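PDB 7COI: carbonic anhydrase from Neosartorya fumigata, which probably catalyses the reversible hydration of carbon dioxide to hydrogencarbonate as a zinc-dependent enzyme of the beta class. Local coordinates for residues F160-L165 with Q246-Q251; L223-V228 with F263-D268. All coordinates share one frame; numbering follows the deposited sequence.

Contact 1: F160-L165 with Q246-Q251; sequences FAVRHL and QERGLQ
Arg248 lays the end of its guanidinium against the last turn of helix 152-164, where it meets the backbone and side chain of Val162. Arg248 NH2 donates to Val162 O at 3.0 Å, with an N-H...O angle of 149°. The nitrogen sits in the carbonyl plane, on a lone pair of that oxygen. The oxygen itself is tilted 22° from the guanidinium plane. The same NH2 also rests on Val162 CG1, 3.8 Å away. A water adds a second path. It accepts from Arg248 NH1 at 2.8 Å and donates to Val162 O over a longer 3.3 Å. Arg248 CG stands between its own backbone N and carbonyl carbon (chi1 63°). From there the chain runs extended to NE and carries the charged group across to the other helix. Glu247 OE1 forms a salt bridge with Arg248 NH1 at 3.3 Å, which helps hold the group. Next to this polar link, Leu250 CD2 meets Val162 CG1 at 4.1 Å, the two side chains crossing at about a right angle. Val240 and Ala244 of helix 239-248 also pack on Val162.

The contact joins the C-terminal part of helix 152-164 to the turn between helix 239-248 and strand 251-257. Arg248 NH2 also bonds to Val167 O, so it serves both the helix and the loop that leads to strand 169-175. Glu247 OE2 in turn pairs with Arg166. The carbonyl end of a helix tends to be electronegative, which would favour a guanidinium here. Two backbone oxygens, a carboxylate and a water surround the Arg248 guanidinium and probably limit its rotation.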
# COMPACT_ATOMS: atom_id res chain seq x y z
N PHE A 160 -8.00 15.14 0.22
CA PHE A 160 -9.39 15.57 0.48
C PHE A 160 -9.37 16.84 1.35
O PHE A 160 -10.05 17.83 0.99
CB PHE A 160 -10.20 14.46 1.12
CG PHE A 160 -11.68 14.71 1.07
CD1 PHE A 160 -12.29 15.50 2.02
CD2 PHE A 160 -12.45 14.09 0.11
CE1 PHE A 160 -13.66 15.74 1.97
CE2 PHE A 160 -13.82 14.32 0.06
CZ PHE A 160 -14.42 15.13 0.99
N ALA A 161 -8.59 16.85 2.43
CA ALA A 161 -8.57 17.98 3.37
C ALA A 161 -8.04 19.24 2.64
O ALA A 161 -8.59 20.34 2.84
CB ALA A 161 -7.72 17.67 4.56
N VAL A 162 -6.94 19.09 1.92
CA VAL A 162 -6.19 20.26 1.39
C VAL A 162 -6.89 20.78 0.13
O VAL A 162 -7.14 22.01 0.05
CB VAL A 162 -4.71 19.96 1.16
CG1 VAL A 162 -4.02 21.15 0.52
CG2 VAL A 162 -4.03 19.62 2.46
N ARG A 163 -7.25 19.92 -0.81
CA ARG A 163 -7.80 20.38 -2.10
C ARG A 163 -9.30 20.64 -1.97
O ARG A 163 -9.77 21.68 -2.49
CB ARG A 163 -7.53 19.40 -3.24
CG ARG A 163 -8.08 19.84 -4.60
CD ARG A 163 -7.64 18.96 -5.75
NE ARG A 163 -6.19 18.85 -5.85
CZ ARG A 163 -5.39 19.81 -6.38
NH1 ARG A 163 -5.90 20.95 -6.82
NH2 ARG A 163 -4.08 19.64 -6.45
N HIS A 164 -10.05 19.74 -1.33
CA HIS A 164 -11.53 19.75 -1.37
C HIS A 164 -12.08 20.57 -0.19
O HIS A 164 -12.88 21.46 -0.44
CB HIS A 164 -12.06 18.34 -1.51
CG HIS A 164 -11.64 17.74 -2.80
ND1 HIS A 164 -12.13 18.20 -4.00
CD2 HIS A 164 -10.75 16.77 -3.10
CE1 HIS A 164 -11.58 17.50 -4.99
NE2 HIS A 164 -10.73 16.61 -4.45
N LEU A 165 -11.63 20.37 1.04
CA LEU A 165 -12.14 21.17 2.18
C LEU A 165 -11.33 22.47 2.34
O LEU A 165 -11.79 23.34 3.08
CB LEU A 165 -12.08 20.31 3.45
CG LEU A 165 -12.95 19.05 3.42
CD1 LEU A 165 -12.82 18.28 4.73
CD2 LEU A 165 -14.42 19.37 3.12
N GLN A 246 1.68 27.98 -1.09
CA GLN A 246 1.92 29.15 -2.00
C GLN A 246 0.62 29.94 -2.26
O GLN A 246 0.66 31.20 -2.22
CB GLN A 246 2.48 28.65 -3.32
CG GLN A 246 3.87 28.05 -3.19
CD GLN A 246 4.50 27.96 -4.56
OE1 GLN A 246 5.53 28.59 -4.82
NE2 GLN A 246 3.89 27.20 -5.45
N GLU A 247 -0.50 29.26 -2.51
CA GLU A 247 -1.78 29.86 -2.92
C GLU A 247 -2.50 30.56 -1.74
O GLU A 247 -3.07 31.65 -1.98
CB GLU A 247 -2.67 28.81 -3.57
CG GLU A 247 -4.07 29.34 -3.87
CD GLU A 247 -5.16 29.02 -2.83
OE1 GLU A 247 -5.15 27.88 -2.29
OE2 GLU A 247 -6.07 29.87 -2.62
N ARG A 248 -2.52 29.97 -0.54
CA ARG A 248 -3.36 30.52 0.55
C ARG A 248 -2.66 30.52 1.91
O ARG A 248 -3.34 30.77 2.91
CB ARG A 248 -4.71 29.81 0.63
CG ARG A 248 -4.67 28.32 0.97
CD ARG A 248 -5.96 27.88 1.68
NE ARG A 248 -5.92 26.49 2.11
CZ ARG A 248 -5.99 25.46 1.27
NH1 ARG A 248 -6.05 25.67 -0.04
NH2 ARG A 248 -5.92 24.20 1.69
N GLY A 249 -1.35 30.32 1.95
CA GLY A 249 -0.59 30.33 3.20
C GLY A 249 -1.03 29.18 4.11
O GLY A 249 -0.99 29.37 5.33
N LEU A 250 -1.41 28.02 3.54
CA LEU A 250 -1.62 26.80 4.37
C LEU A 250 -0.43 26.67 5.30
O LEU A 250 0.77 26.82 4.85
CB LEU A 250 -1.74 25.56 3.48
CG LEU A 250 -1.72 24.21 4.21
CD1 LEU A 250 -3.02 24.04 4.93
CD2 LEU A 250 -1.56 23.06 3.24
N GLN A 251 -0.69 26.38 6.57
CA GLN A 251 0.39 26.22 7.55
C GLN A 251 0.44 24.76 7.97
O GLN A 251 -0.63 24.14 8.02
CB GLN A 251 0.14 27.11 8.75
CG GLN A 251 0.25 28.59 8.40
CD GLN A 251 -0.15 29.44 9.58
OE1 GLN A 251 0.05 29.08 10.73
NE2 GLN A 251 -0.77 30.57 9.29
O HOH W 1 -5.72 23.96 -2.17

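Contact 2: L223-V228 with F263-D268; sequences LAELNV and FLRQLD
Glu225 and Arg265 meet in a salt bridge that uses a single carboxylate oxygen. Both terminal nitrogens of Arg265 point at Glu225 OE2, with NH2 at 2.7 Å and NH1 at 3.0 Å. The NH2 bond is the straighter, at 153°; the NH1 bond is more bent. OE2 lies in the guanidinium plane; both nitrogens reach it on the anti side, somewhat out of the carboxylate plane. The two flat groups are nearly perpendicular, 81° apart. Next to the salt bridge, Leu267 fills the apolar part of the contact. Its CD1 lies 3.7 Å from Val228 CG1, and its CD2 lies 4.1 Å from Glu225 CG. The two methyls of one leucine thus touch side chains one helical turn apart.

Helix 216-236 here packs against segment 263-268, which carries strand 264-266, an outermost strand of the mixed sheet in this chain. That strand runs antiparallel to strand 251-257, after the parallel strands of the beta-carbonic anhydrase core. Arg265 and Leu267 are alternate residues, and each is tied by backbone hydrogen bonds to strand 251-257, Arg265 to Ile256 and Leu267 to Gly254. Ile256 also packs on both Val228 and Leu267. A chi1 of 60° tucks Arg265 CG in over its own backbone, and the extended chain beyond reaches over to the helix. Farther out, Phe263, Leu264 and Gln266 pack against a second subunit.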
# COMPACT_ATOMS: atom_id res chain seq x y z
N LEU A 223 12.47 10.27 19.76
CA LEU A 223 12.10 9.61 18.48
C LEU A 223 10.70 10.06 18.08
O LEU A 223 10.46 10.23 16.87
CB LEU A 223 12.21 8.09 18.62
CG LEU A 223 11.95 7.32 17.33
CD1 LEU A 223 12.79 7.83 16.18
CD2 LEU A 223 12.19 5.85 17.54
N ALA A 224 9.78 10.26 19.02
CA ALA A 224 8.42 10.78 18.73
C ALA A 224 8.54 12.16 18.09
O ALA A 224 7.84 12.44 17.15
CB ALA A 224 7.58 10.81 20.00
N GLU A 225 9.42 13.03 18.61
CA GLU A 225 9.65 14.38 18.03
C GLU A 225 10.27 14.27 16.64
O GLU A 225 9.84 15.01 15.76
CB GLU A 225 10.60 15.21 18.91
CG GLU A 225 10.03 15.47 20.28
CD GLU A 225 10.98 16.15 21.25
OE1 GLU A 225 12.20 16.06 21.05
OE2 GLU A 225 10.48 16.73 22.23
N LEU A 226 11.29 13.42 16.48
CA LEU A 226 11.97 13.24 15.18
C LEU A 226 10.94 12.72 14.16
O LEU A 226 10.96 13.17 13.01
CB LEU A 226 13.15 12.28 15.33
CG LEU A 226 14.36 12.84 16.08
CD1 LEU A 226 15.29 11.70 16.36
CD2 LEU A 226 15.03 13.95 15.29
N ASN A 227 10.02 11.88 14.61
CA ASN A 227 8.95 11.30 13.74
C ASN A 227 7.99 12.40 13.29
O ASN A 227 7.58 12.43 12.09
CB ASN A 227 8.25 10.15 14.45
CG ASN A 227 7.21 9.51 13.58
OD1 ASN A 227 7.49 9.19 12.43
ND2 ASN A 227 6.00 9.35 14.13
N VAL A 228 7.60 13.31 14.20
CA VAL A 228 6.69 14.43 13.83
C VAL A 228 7.44 15.29 12.81
O VAL A 228 6.85 15.67 11.80
CB VAL A 228 6.25 15.25 15.06
CG1 VAL A 228 5.57 16.54 14.65
CG2 VAL A 228 5.35 14.42 15.99
N PHE A 263 -1.58 18.54 28.09
CA PHE A 263 -1.07 19.70 27.32
C PHE A 263 -0.38 19.26 26.02
O PHE A 263 0.51 18.40 26.00
CB PHE A 263 -0.07 20.51 28.15
CG PHE A 263 -0.74 21.29 29.25
CD1 PHE A 263 -1.22 22.56 29.00
CD2 PHE A 263 -1.03 20.71 30.47
CE1 PHE A 263 -1.84 23.31 30.00
CE2 PHE A 263 -1.69 21.44 31.47
CZ PHE A 263 -2.10 22.73 31.22
N LEU A 264 -0.71 20.00 24.98
CA LEU A 264 0.03 20.04 23.69
C LEU A 264 1.19 21.03 23.80
O LEU A 264 0.97 22.14 24.37
CB LEU A 264 -0.94 20.48 22.60
CG LEU A 264 -2.05 19.47 22.28
CD1 LEU A 264 -3.14 20.15 21.48
CD2 LEU A 264 -1.46 18.27 21.53
N ARG A 265 2.36 20.64 23.29
CA ARG A 265 3.50 21.58 23.08
C ARG A 265 3.88 21.62 21.60
O ARG A 265 3.81 20.57 20.89
CB ARG A 265 4.68 21.26 23.98
CG ARG A 265 5.26 19.88 23.80
CD ARG A 265 6.37 19.66 24.82
NE ARG A 265 6.94 18.32 24.76
CZ ARG A 265 7.92 17.93 23.93
NH1 ARG A 265 8.43 18.78 23.06
NH2 ARG A 265 8.38 16.69 23.99
N GLN A 266 4.22 22.83 21.12
CA GLN A 266 4.70 23.04 19.73
C GLN A 266 6.16 22.59 19.62
O GLN A 266 6.95 22.86 20.54
CB GLN A 266 4.56 24.49 19.27
CG GLN A 266 3.12 24.92 19.15
CD GLN A 266 3.01 26.25 18.48
OE1 GLN A 266 3.12 26.38 17.26
NE2 GLN A 266 2.78 27.25 19.30
N LEU A 267 6.50 21.92 18.52
CA LEU A 267 7.90 21.65 18.13
C LEU A 267 8.39 22.79 17.24
O LEU A 267 7.57 23.27 16.38
CB LEU A 267 7.97 20.32 17.39
CG LEU A 267 7.49 19.13 18.22
CD1 LEU A 267 7.62 17.86 17.42
CD2 LEU A 267 8.25 19.06 19.53
N ASP A 268 9.66 23.19 17.44
CA ASP A 268 10.37 24.21 16.62
C ASP A 268 10.31 23.84 15.14
O ASP A 268 9.93 24.70 14.32
CB ASP A 268 11.83 24.35 17.06
CG ASP A 268 11.98 24.88 18.47
OD1 ASP A 268 11.22 25.80 18.84
OD2 ASP A 268 12.86 24.36 19.19

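Overall arrangement
Contact 1 and contact 2 are separate sites on one subunit, with centres 22 Å apart and nearest atoms about 8 Å apart. Their segments alternate along the chain. Helix 216-236, which carries part of contact 2, is followed by helix 239-248 of contact 1. Strand 251-257 begins at the last residue of contact 1 and pairs with strand 264-266 of contact 2. Contact 2 lies nearer the metal: the side chain of Val228 is about 10 Å from the zinc ion and about 8 Å from that of its ligand His175. Contact 1 lies away from the metal site. Both contacts also have residues that touch the second subunit.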